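PDB 1FCQ: hyaluronoglucosaminidase from Apis mellifera, which probably hydrolyses hyaluronan as a family 56 glycosidase of bee venom, where it is also a major allergen. Local coordinates for residues Tyr14-Thr19 and Ile299-Ser304; Val78-Asn83 and Arg155-Tyr160; Leu132-Val137 and Arg148-Ala153; Pro224-Arg229 and Pro264-Lys269. All coordinates share one frame; numbering follows the deposited sequence.

Contact 1: residues Tyr14-Thr19 and Ile299-Ser304; sequences YWNVPT and IIWGSS
Asn16, with CG anti to the backbone N (chi1 -167°), and Trp301, set the same way (chi1 -178°), send their side chains off the same face of the sheet, and Asn16 OD1 comes to lie in plane at the edge of the indole, 3.4 Å from Trp301 CD1. That amide oxygen accepts a hydrogen bond from the hydroxyl of Tyr265, while Trp301 NE1 is hydrogen-bonded to Tyr55 OH. Behind them Asn16 CB rests on Ile299 CG2 at 3.6 Å. The backbones run parallel: Ile300 N meets Tyr14 O at 2.9 Å, and Ile300 O receives Asn16 N at 2.7 Å on a more bent path. A third bond, Gly302 N to Asn16 O, is weak at 3.4 Å, as the strands give way to loops. There Pro18 CD leans on Gly302 O, 3.2 Å away. On the face that carries Trp15 and Ile300, Ile300 CG2 meets CG2 of Val17 from the loop at 3.8 Å. This joins the first and last strands of the TIM barrel. Tyr14, Asn16 and Ile299 look inward to Ile51 and Ile53 of strand 51-55; Trp15, Val17 and Ile300 pack outward on helix 310-328.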
# COMPACT_ATOMS: atom_id res chain seq x y z
N TYR A 14 3.19 -4.12 13.36
CA TYR A 14 2.70 -5.39 12.81
C TYR A 14 3.68 -6.15 11.93
O TYR A 14 4.38 -5.56 11.11
CB TYR A 14 1.47 -5.09 11.92
CG TYR A 14 0.28 -4.61 12.72
CD1 TYR A 14 0.08 -3.26 12.97
CD2 TYR A 14 -0.64 -5.54 13.21
CE1 TYR A 14 -1.03 -2.86 13.71
CE2 TYR A 14 -1.73 -5.14 13.94
CZ TYR A 14 -1.92 -3.79 14.17
OH TYR A 14 -3.01 -3.37 14.92
N TRP A 15 3.69 -7.48 12.12
CA TRP A 15 4.56 -8.30 11.28
C TRP A 15 3.84 -8.67 9.99
O TRP A 15 2.86 -9.41 10.04
CB TRP A 15 4.92 -9.58 12.03
CG TRP A 15 6.03 -10.41 11.45
CD1 TRP A 15 5.93 -11.67 10.94
CD2 TRP A 15 7.42 -10.06 11.36
NE1 TRP A 15 7.16 -12.13 10.52
CE2 TRP A 15 8.09 -11.15 10.78
CE3 TRP A 15 8.14 -8.93 11.72
CZ2 TRP A 15 9.47 -11.14 10.56
CZ3 TRP A 15 9.51 -8.91 11.50
CH2 TRP A 15 10.14 -10.01 10.93
N ASN A 16 4.33 -8.18 8.85
CA ASN A 16 3.72 -8.53 7.56
C ASN A 16 4.78 -9.06 6.60
O ASN A 16 4.81 -8.85 5.40
CB ASN A 16 2.95 -7.35 6.98
CG ASN A 16 2.04 -7.68 5.81
OD1 ASN A 16 1.89 -6.87 4.88
ND2 ASN A 16 1.38 -8.85 5.82
N VAL A 17 5.74 -9.77 7.21
CA VAL A 17 6.83 -10.41 6.44
C VAL A 17 6.39 -11.85 6.28
O VAL A 17 5.94 -12.45 7.27
CB VAL A 17 8.15 -10.32 7.23
CG1 VAL A 17 9.26 -11.05 6.49
CG2 VAL A 17 8.60 -8.88 7.46
N PRO A 18 6.55 -12.48 5.13
CA PRO A 18 6.05 -13.82 4.88
C PRO A 18 6.97 -14.93 5.37
O PRO A 18 7.29 -15.84 4.62
CB PRO A 18 5.87 -13.86 3.37
CG PRO A 18 6.92 -12.95 2.86
CD PRO A 18 7.03 -11.83 3.88
N THR A 19 7.26 -14.87 6.66
CA THR A 19 8.11 -15.87 7.30
C THR A 19 7.42 -17.21 7.37
O THR A 19 8.10 -18.22 7.62
CB THR A 19 8.59 -15.38 8.67
OG1 THR A 19 7.51 -14.79 9.40
CG2 THR A 19 9.69 -14.33 8.47
N ILE A 299 3.81 -1.05 9.87
CA ILE A 299 3.71 -2.42 9.39
C ILE A 299 5.00 -2.80 8.67
O ILE A 299 5.40 -2.11 7.73
CB ILE A 299 2.51 -2.53 8.42
CG1 ILE A 299 1.21 -2.26 9.19
CG2 ILE A 299 2.46 -3.91 7.77
CD1 ILE A 299 0.07 -1.79 8.30
N ILE A 300 5.64 -3.85 9.15
CA ILE A 300 6.90 -4.29 8.53
C ILE A 300 6.56 -5.28 7.43
O ILE A 300 5.99 -6.35 7.71
CB ILE A 300 7.82 -4.97 9.56
CG1 ILE A 300 8.07 -4.00 10.71
CG2 ILE A 300 9.11 -5.43 8.89
CD1 ILE A 300 8.75 -4.67 11.89
N TRP A 301 6.92 -4.98 6.21
CA TRP A 301 6.60 -5.84 5.08
C TRP A 301 7.85 -6.55 4.57
O TRP A 301 8.95 -6.06 4.77
CB TRP A 301 5.99 -4.97 3.97
CG TRP A 301 5.57 -5.74 2.76
CD1 TRP A 301 4.44 -6.51 2.62
CD2 TRP A 301 6.28 -5.85 1.52
NE1 TRP A 301 4.42 -7.09 1.37
CE2 TRP A 301 5.53 -6.69 0.68
CE3 TRP A 301 7.47 -5.30 1.04
CZ2 TRP A 301 5.94 -7.01 -0.61
CZ3 TRP A 301 7.88 -5.61 -0.25
CH2 TRP A 301 7.12 -6.48 -1.06
N GLY A 302 7.60 -7.68 3.92
CA GLY A 302 8.69 -8.37 3.21
C GLY A 302 8.15 -9.00 1.93
O GLY A 302 6.97 -9.31 1.83
N SER A 303 9.04 -9.23 0.97
CA SER A 303 8.72 -9.88 -0.28
C SER A 303 8.98 -11.38 -0.15
O SER A 303 10.01 -11.76 0.41
CB SER A 303 9.60 -9.30 -1.39
OG SER A 303 9.46 -9.99 -2.61
N SER A 304 8.14 -12.19 -0.75
CA SER A 304 8.30 -13.64 -0.75
C SER A 304 9.62 -14.10 -1.33
O SER A 304 10.27 -15.04 -0.84
CB SER A 304 7.13 -14.23 -1.55
OG SER A 304 7.34 -15.59 -1.85

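Contact 2: residues Val78-Asn83 and Arg155-Tyr160; sequences VPQLGN and RRFEKY
Pro79 and Gln80 wedge against Phe157, and this is where the two segments pack closely. Pro79 CD lies 3.6 Å from Phe157 CE1, approaching the ring obliquely, and Val78 CG1 comes in more loosely at the ring's edge, 4.4 Å from Phe157 CD1. The amide of Gln80 crosses the root of the same side chain: NE2 is 3.3 Å from Phe157 CA and 3.6 Å from Phe157 CD1, with the amide plane 79° from the ring. It gets there because CG sits between the backbone N and the carbonyl carbon (chi1 62°) and the chain then bends at chi2, folding the amide back over the helix. OE1 is held by a hydrogen bond to Ser133 of helix 127-140, which fixes the rotation of the group. Residues 79-81 form a short 3-10 turn in the loop that leads into helix 84-98 of the TIM barrel, and Asn83 stands at the N-cap of that helix, its OD1 bonded to Lys86 N. The turn lies against helix 146-175 just before the chain enters helix 84-98. Tyr160, though partly exposed, also packs closely at its base: its CB touches Gln80 N at 3.5 Å and its CD1 meets Gln80 CB at 3.6 Å. The contact loosens toward its OH, which turns to Lys159 NZ, 2.8 Å away on the same helix. Arg156 meets Gln80 CB mainly with its carbonyl O, 3.7 Å away, and carries its guanidinium off to salt bridges with Glu152 and Glu140.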
# COMPACT_ATOMS: atom_id res chain seq x y z
N VAL A 78 -8.49 0.35 -18.57
CA VAL A 78 -8.84 1.54 -17.79
C VAL A 78 -10.19 1.26 -17.14
O VAL A 78 -11.02 0.54 -17.67
CB VAL A 78 -8.95 2.81 -18.65
CG1 VAL A 78 -7.58 3.39 -18.98
CG2 VAL A 78 -9.74 2.56 -19.93
N PRO A 79 -10.43 1.81 -15.95
CA PRO A 79 -11.63 1.52 -15.18
C PRO A 79 -12.94 1.85 -15.87
O PRO A 79 -13.93 1.13 -15.66
CB PRO A 79 -11.41 2.27 -13.88
CG PRO A 79 -10.41 3.32 -14.19
CD PRO A 79 -9.48 2.69 -15.22
N GLN A 80 -12.97 2.86 -16.71
CA GLN A 80 -14.17 3.23 -17.45
C GLN A 80 -14.55 2.20 -18.50
O GLN A 80 -15.64 2.32 -19.07
CB GLN A 80 -14.06 4.63 -18.07
CG GLN A 80 -12.95 4.83 -19.09
CD GLN A 80 -11.62 5.33 -18.57
OE1 GLN A 80 -10.96 6.15 -19.22
NE2 GLN A 80 -11.22 4.87 -17.39
N LEU A 81 -13.70 1.23 -18.83
CA LEU A 81 -14.06 0.15 -19.72
C LEU A 81 -14.17 -1.16 -18.95
O LEU A 81 -14.34 -2.24 -19.52
CB LEU A 81 -13.02 -0.01 -20.83
CG LEU A 81 -12.93 1.12 -21.85
CD1 LEU A 81 -11.75 0.88 -22.79
CD2 LEU A 81 -14.23 1.27 -22.62
N GLY A 82 -14.05 -1.12 -17.62
CA GLY A 82 -14.06 -2.32 -16.82
C GLY A 82 -15.43 -2.85 -16.45
O GLY A 82 -16.42 -2.13 -16.37
N ASN A 83 -15.47 -4.14 -16.19
CA ASN A 83 -16.68 -4.85 -15.77
C ASN A 83 -16.63 -4.93 -14.24
O ASN A 83 -15.89 -5.74 -13.68
CB ASN A 83 -16.70 -6.25 -16.37
CG ASN A 83 -17.99 -6.99 -16.10
OD1 ASN A 83 -18.60 -6.83 -15.04
ND2 ASN A 83 -18.43 -7.80 -17.06
N ARG A 155 -12.59 12.91 -16.75
CA ARG A 155 -13.82 12.70 -15.99
C ARG A 155 -14.23 11.24 -15.92
O ARG A 155 -14.53 10.71 -14.84
CB ARG A 155 -14.95 13.54 -16.61
CG ARG A 155 -16.24 13.41 -15.81
CD ARG A 155 -17.47 13.87 -16.62
NE ARG A 155 -18.49 12.87 -16.34
CZ ARG A 155 -18.98 11.94 -17.13
NH1 ARG A 155 -18.64 11.81 -18.41
NH2 ARG A 155 -19.88 11.11 -16.60
N ARG A 156 -14.22 10.54 -17.07
CA ARG A 156 -14.61 9.14 -17.11
C ARG A 156 -13.62 8.28 -16.33
O ARG A 156 -14.03 7.41 -15.56
CB ARG A 156 -14.71 8.64 -18.55
CG ARG A 156 -15.86 9.25 -19.34
CD ARG A 156 -15.82 8.63 -20.74
NE ARG A 156 -16.77 9.17 -21.68
CZ ARG A 156 -16.96 8.85 -22.95
NH1 ARG A 156 -16.25 7.93 -23.60
NH2 ARG A 156 -17.91 9.49 -23.63
N PHE A 157 -12.33 8.55 -16.52
CA PHE A 157 -11.34 7.75 -15.76
C PHE A 157 -11.54 7.92 -14.26
O PHE A 157 -11.55 6.93 -13.53
CB PHE A 157 -9.92 8.15 -16.15
CG PHE A 157 -8.86 7.47 -15.32
CD1 PHE A 157 -8.34 6.25 -15.75
CD2 PHE A 157 -8.43 8.03 -14.13
CE1 PHE A 157 -7.37 5.62 -14.98
CE2 PHE A 157 -7.48 7.37 -13.36
CZ PHE A 157 -6.94 6.17 -13.79
N GLU A 158 -11.68 9.17 -13.81
CA GLU A 158 -11.82 9.40 -12.37
C GLU A 158 -13.14 8.86 -11.84
O GLU A 158 -13.20 8.33 -10.72
CB GLU A 158 -11.65 10.89 -12.05
CG GLU A 158 -10.22 11.31 -12.37
CD GLU A 158 -9.83 12.69 -11.92
OE1 GLU A 158 -10.71 13.52 -11.61
OE2 GLU A 158 -8.63 12.98 -11.84
N LYS A 159 -14.22 9.01 -12.61
CA LYS A 159 -15.51 8.49 -12.18
C LYS A 159 -15.47 6.98 -11.92
O LYS A 159 -15.84 6.53 -10.82
CB LYS A 159 -16.56 8.79 -13.25
CG LYS A 159 -17.92 8.16 -13.00
CD LYS A 159 -18.91 8.84 -13.95
CE LYS A 159 -20.33 8.51 -13.58
NZ LYS A 159 -20.77 7.22 -14.17
N TYR A 160 -14.93 6.23 -12.88
CA TYR A 160 -14.91 4.77 -12.75
C TYR A 160 -13.76 4.28 -11.89
O TYR A 160 -13.90 3.25 -11.24
CB TYR A 160 -15.00 4.13 -14.15
CG TYR A 160 -16.38 4.44 -14.71
CD1 TYR A 160 -16.58 5.50 -15.58
CD2 TYR A 160 -17.48 3.69 -14.30
CE1 TYR A 160 -17.85 5.80 -16.05
CE2 TYR A 160 -18.75 3.99 -14.76
CZ TYR A 160 -18.92 5.04 -15.63
OH TYR A 160 -20.18 5.34 -16.09

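Contact 3: residues Leu132-Val137 and Arg148-Ala153; sequences LSVEVV and RVEQEA
Val134 and Val137 of one helix press into Val149 and Ala153 of the next. Helices 127-140 and 146-175 follow each other directly in the chain, in the excursion between barrel strands 107-111 and 180-183, and their short segments cross steeply, at 122° with axes 8.5 Å apart. All three valines share one rotamer, CG1 anti to the backbone N and CG2 beside it, and this sets which methyl does what. Val149 CG1 is the common point: Val134 CG1 touches it at 3.9 Å and Val137 CG1 at 4.0 Å. The CG2 methyls of Val134 and Val137 turn to Ala153 instead. That of Val134 reaches Ala153 CB at 3.7 Å, while that of Val137 sits over the backbone, 3.7 Å from Ala153 N. The short side chain of Ala153 is consistent with the close approach here, where the CA atoms of Val134 and Ala153 are 5.1 Å apart. Two glutamates flank the valines with chains bent at chi2. Glu152 lays its CG alongside Val137 CG2, and its carboxylate turns away to Arg155 and Arg156. Glu150 starts out pointing away, but the bend (chi2 -71°) curls its carboxylate back over Val134, with OE1 3.7 Å from Val134 CG2.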
# COMPACT_ATOMS: atom_id res chain seq x y z
N LEU A 132 -4.74 5.78 -23.02
CA LEU A 132 -5.85 4.95 -23.41
C LEU A 132 -7.17 5.65 -23.13
O LEU A 132 -8.08 5.54 -23.94
CB LEU A 132 -5.81 3.58 -22.73
CG LEU A 132 -6.96 2.64 -23.07
CD1 LEU A 132 -7.06 2.36 -24.56
CD2 LEU A 132 -6.83 1.34 -22.29
N SER A 133 -7.23 6.39 -22.01
CA SER A 133 -8.46 7.10 -21.69
C SER A 133 -8.81 8.08 -22.82
O SER A 133 -9.97 8.15 -23.23
CB SER A 133 -8.32 7.88 -20.39
OG SER A 133 -8.11 6.99 -19.30
N VAL A 134 -7.83 8.87 -23.24
CA VAL A 134 -8.03 9.83 -24.32
C VAL A 134 -8.32 9.13 -25.65
O VAL A 134 -9.25 9.53 -26.37
CB VAL A 134 -6.82 10.76 -24.45
CG1 VAL A 134 -6.97 11.65 -25.68
CG2 VAL A 134 -6.65 11.61 -23.20
N GLU A 135 -7.59 8.07 -25.97
CA GLU A 135 -7.82 7.34 -27.21
C GLU A 135 -9.25 6.85 -27.34
O GLU A 135 -9.87 6.95 -28.39
CB GLU A 135 -6.83 6.19 -27.31
CG GLU A 135 -7.02 5.18 -28.42
CD GLU A 135 -6.16 3.94 -28.21
OE1 GLU A 135 -5.27 3.92 -27.32
OE2 GLU A 135 -6.40 2.96 -28.95
N VAL A 136 -9.82 6.30 -26.27
CA VAL A 136 -11.18 5.79 -26.26
C VAL A 136 -12.18 6.91 -26.52
O VAL A 136 -13.10 6.69 -27.32
CB VAL A 136 -11.44 5.11 -24.89
CG1 VAL A 136 -12.92 4.82 -24.67
CG2 VAL A 136 -10.62 3.82 -24.84
N VAL A 137 -11.98 8.08 -25.91
CA VAL A 137 -12.88 9.20 -26.12
C VAL A 137 -12.78 9.66 -27.58
O VAL A 137 -13.81 9.91 -28.21
CB VAL A 137 -12.63 10.40 -25.19
CG1 VAL A 137 -13.57 11.57 -25.52
CG2 VAL A 137 -12.88 10.01 -23.74
N ARG A 148 -12.75 19.23 -24.98
CA ARG A 148 -13.84 18.35 -24.61
C ARG A 148 -13.34 16.91 -24.46
O ARG A 148 -13.69 16.22 -23.50
CB ARG A 148 -15.00 18.47 -25.59
CG ARG A 148 -16.26 17.73 -25.19
CD ARG A 148 -17.49 18.35 -25.82
NE ARG A 148 -18.78 17.92 -25.34
CZ ARG A 148 -19.20 17.43 -24.19
NH1 ARG A 148 -18.39 17.21 -23.17
NH2 ARG A 148 -20.49 17.13 -24.02
N VAL A 149 -12.52 16.48 -25.41
CA VAL A 149 -11.96 15.13 -25.36
C VAL A 149 -11.15 14.94 -24.08
O VAL A 149 -11.34 13.94 -23.38
CB VAL A 149 -11.07 14.85 -26.58
CG1 VAL A 149 -10.26 13.57 -26.39
CG2 VAL A 149 -11.88 14.76 -27.86
N GLU A 150 -10.21 15.84 -23.81
CA GLU A 150 -9.36 15.73 -22.63
C GLU A 150 -10.18 15.72 -21.34
O GLU A 150 -9.95 14.92 -20.43
CB GLU A 150 -8.36 16.89 -22.61
CG GLU A 150 -7.32 16.74 -23.72
CD GLU A 150 -6.36 15.60 -23.41
OE1 GLU A 150 -6.34 15.13 -22.25
OE2 GLU A 150 -5.63 15.17 -24.31
N GLN A 151 -11.13 16.65 -21.27
CA GLN A 151 -12.01 16.78 -20.10
C GLN A 151 -12.81 15.52 -19.84
O GLN A 151 -12.96 15.02 -18.71
CB GLN A 151 -12.88 17.99 -20.41
CG GLN A 151 -14.23 18.22 -19.80
CD GLN A 151 -14.87 19.46 -20.41
OE1 GLN A 151 -15.93 19.41 -21.04
NE2 GLN A 151 -14.21 20.60 -20.25
N GLU A 152 -13.37 14.94 -20.91
CA GLU A 152 -14.14 13.71 -20.84
C GLU A 152 -13.28 12.53 -20.42
O GLU A 152 -13.68 11.73 -19.58
CB GLU A 152 -14.82 13.46 -22.19
CG GLU A 152 -15.71 12.23 -22.21
CD GLU A 152 -16.99 12.37 -21.42
OE1 GLU A 152 -17.19 13.43 -20.81
OE2 GLU A 152 -17.80 11.42 -21.41
N ALA A 153 -12.08 12.41 -20.98
CA ALA A 153 -11.17 11.33 -20.63
C ALA A 153 -10.87 11.33 -19.13
O ALA A 153 -10.97 10.28 -18.48
CB ALA A 153 -9.86 11.49 -21.40

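Contact 4: residues Pro224-Arg229 and Pro264-Lys269; sequences PSVYLR and PYYWYK
Tyr227 lays its ring against Trp267: CB of the tryptophan sits over one face, 3.6 Å from the ring centroid, and the indole turns its edge to that face, the planes 51° apart, while Ser225 OG covers the other. Tyr227 OH comes to the edge of the Tyr265 ring, 3.6 Å from Tyr265 CD2, the two side chains running side by side. Val226 CG2 touches Pro264 CB and Tyr266 CD1, each at 4.0 Å. Two backbone bonds hold the register beneath them, Tyr265 N to Pro224 O at 2.8 Å and Val226 N to Tyr265 O at 2.9 Å. The loop after strand 221-222 thus carries on beside strand 261-267, its neighbour in the parallel TIM barrel, for a single bridge. Beyond it the chains part and water fills in. Water 1 lies over the face of Tyr266 and joins Trp267 N, 3.0 Å away, to Val226 O; water 2 accepts from Leu228 N at 2.8 Å and lies close to the carbonyl oxygens of Trp267 and Lys269. Further out, a hydrogen bond to Tyr184 OH holds Ser225 OG, Trp267 meets Trp301 edge-to-face and Thr286 of helix 280-292 holds Tyr266 OH.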
# COMPACT_ATOMS: atom_id res chain seq x y z
N PRO A 224 0.39 4.76 4.20
CA PRO A 224 1.39 5.35 3.30
C PRO A 224 2.59 4.43 3.23
O PRO A 224 2.93 3.87 4.28
CB PRO A 224 1.68 6.72 3.93
CG PRO A 224 1.43 6.46 5.39
CD PRO A 224 0.17 5.63 5.38
N SER A 225 3.13 4.25 2.04
CA SER A 225 4.34 3.39 1.94
C SER A 225 5.57 4.27 2.08
O SER A 225 5.74 5.23 1.33
CB SER A 225 4.33 2.68 0.60
OG SER A 225 5.52 1.92 0.42
N VAL A 226 6.46 3.96 3.03
CA VAL A 226 7.62 4.79 3.34
C VAL A 226 8.93 4.05 3.12
O VAL A 226 9.88 4.18 3.88
CB VAL A 226 7.52 5.39 4.76
CG1 VAL A 226 6.26 6.26 4.89
CG2 VAL A 226 7.54 4.38 5.88
N TYR A 227 8.97 3.31 2.01
CA TYR A 227 10.19 2.55 1.69
C TYR A 227 11.33 3.50 1.34
O TYR A 227 11.17 4.46 0.58
CB TYR A 227 9.91 1.56 0.57
CG TYR A 227 8.82 0.55 0.81
CD1 TYR A 227 8.22 0.39 2.05
CD2 TYR A 227 8.37 -0.26 -0.24
CE1 TYR A 227 7.22 -0.53 2.24
CE2 TYR A 227 7.38 -1.21 -0.05
CZ TYR A 227 6.79 -1.32 1.20
OH TYR A 227 5.80 -2.24 1.41
N LEU A 228 12.50 3.25 1.96
CA LEU A 228 13.64 4.11 1.73
C LEU A 228 14.36 3.84 0.42
O LEU A 228 14.27 2.77 -0.17
CB LEU A 228 14.67 3.99 2.86
CG LEU A 228 14.10 4.07 4.28
CD1 LEU A 228 15.23 4.08 5.29
CD2 LEU A 228 13.21 5.30 4.41
N ARG A 229 15.03 4.90 -0.06
CA ARG A 229 15.86 4.79 -1.25
C ARG A 229 17.32 4.96 -0.83
O ARG A 229 17.63 5.76 0.05
CB ARG A 229 15.46 5.75 -2.35
CG ARG A 229 14.12 5.36 -2.99
CD ARG A 229 14.02 5.95 -4.39
NE ARG A 229 14.20 7.40 -4.34
CZ ARG A 229 13.24 8.25 -3.98
NH1 ARG A 229 12.05 7.78 -3.65
NH2 ARG A 229 13.49 9.55 -3.96
N PRO A 264 2.07 3.36 8.66
CA PRO A 264 2.92 3.36 7.49
C PRO A 264 3.45 1.96 7.20
O PRO A 264 3.80 1.20 8.08
CB PRO A 264 4.08 4.28 7.88
CG PRO A 264 3.46 5.21 8.87
CD PRO A 264 2.55 4.33 9.69
N TYR A 265 3.55 1.66 5.91
CA TYR A 265 4.13 0.41 5.41
C TYR A 265 5.64 0.63 5.35
O TYR A 265 6.11 1.62 4.76
CB TYR A 265 3.54 0.07 4.02
CG TYR A 265 2.68 -1.17 4.13
CD1 TYR A 265 1.39 -1.11 4.67
CD2 TYR A 265 3.17 -2.42 3.81
CE1 TYR A 265 0.65 -2.26 4.85
CE2 TYR A 265 2.43 -3.59 3.95
CZ TYR A 265 1.16 -3.49 4.49
OH TYR A 265 0.40 -4.62 4.69
N TYR A 266 6.39 -0.27 5.98
CA TYR A 266 7.84 -0.13 6.09
C TYR A 266 8.56 -1.36 5.58
O TYR A 266 8.18 -2.48 5.91
CB TYR A 266 8.15 0.03 7.58
CG TYR A 266 9.53 0.55 7.91
CD1 TYR A 266 9.76 1.90 8.08
CD2 TYR A 266 10.60 -0.33 8.05
CE1 TYR A 266 11.03 2.40 8.36
CE2 TYR A 266 11.85 0.14 8.37
CZ TYR A 266 12.06 1.50 8.52
OH TYR A 266 13.34 1.95 8.81
N TRP A 267 9.59 -1.14 4.76
CA TRP A 267 10.31 -2.30 4.21
C TRP A 267 11.73 -2.27 4.76
O TRP A 267 12.27 -1.19 4.96
CB TRP A 267 10.32 -2.32 2.70
CG TRP A 267 10.75 -3.58 2.01
CD1 TRP A 267 10.78 -4.85 2.51
CD2 TRP A 267 11.14 -3.68 0.63
NE1 TRP A 267 11.19 -5.73 1.53
CE2 TRP A 267 11.40 -5.04 0.38
CE3 TRP A 267 11.28 -2.75 -0.41
CZ2 TRP A 267 11.82 -5.50 -0.87
CZ3 TRP A 267 11.68 -3.22 -1.66
CH2 TRP A 267 11.95 -4.58 -1.87
N TYR A 268 12.28 -3.46 4.99
CA TYR A 268 13.66 -3.55 5.50
C TYR A 268 14.68 -3.62 4.37
O TYR A 268 15.87 -3.79 4.64
CB TYR A 268 13.80 -4.73 6.48
CG TYR A 268 13.53 -6.06 5.80
CD1 TYR A 268 14.61 -6.73 5.23
CD2 TYR A 268 12.28 -6.62 5.68
CE1 TYR A 268 14.41 -7.94 4.58
CE2 TYR A 268 12.07 -7.82 5.03
CZ TYR A 268 13.16 -8.48 4.47
OH TYR A 268 12.99 -9.67 3.81
N LYS A 269 14.27 -3.44 3.12
CA LYS A 269 15.17 -3.37 1.99
C LYS A 269 15.04 -1.99 1.35
O LYS A 269 14.00 -1.35 1.50
CB LYS A 269 14.80 -4.38 0.90
CG LYS A 269 14.82 -5.84 1.33
CD LYS A 269 16.27 -6.29 1.53
CE LYS A 269 16.35 -7.81 1.48
NZ LYS A 269 17.74 -8.26 1.78
O HOH W 1 10.64 1.61 4.96
O HOH W 2 12.76 0.60 2.81

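In the fold
Starting at the N terminus, residues 14-19 find their partner only near the end of the chain, at 299-304, so contact 1 joins two barrel strands and closes a loop that encloses the other three. Within it, contact 2 ties the loop before helix 84-98 to helix 146-175, and contact 3, which joins two successive helices, lies inside that span; the two touch and share helix 146-175. Contact 4 follows in series, tying the loop after strand 221-222 to strand 261-267. It touches contact 1, since strands 261-267 and 297-301 are neighbours in the barrel sheet. Contacts 1 and 3 lie on opposite sides of the chain's centre, their centres about 40 Å apart.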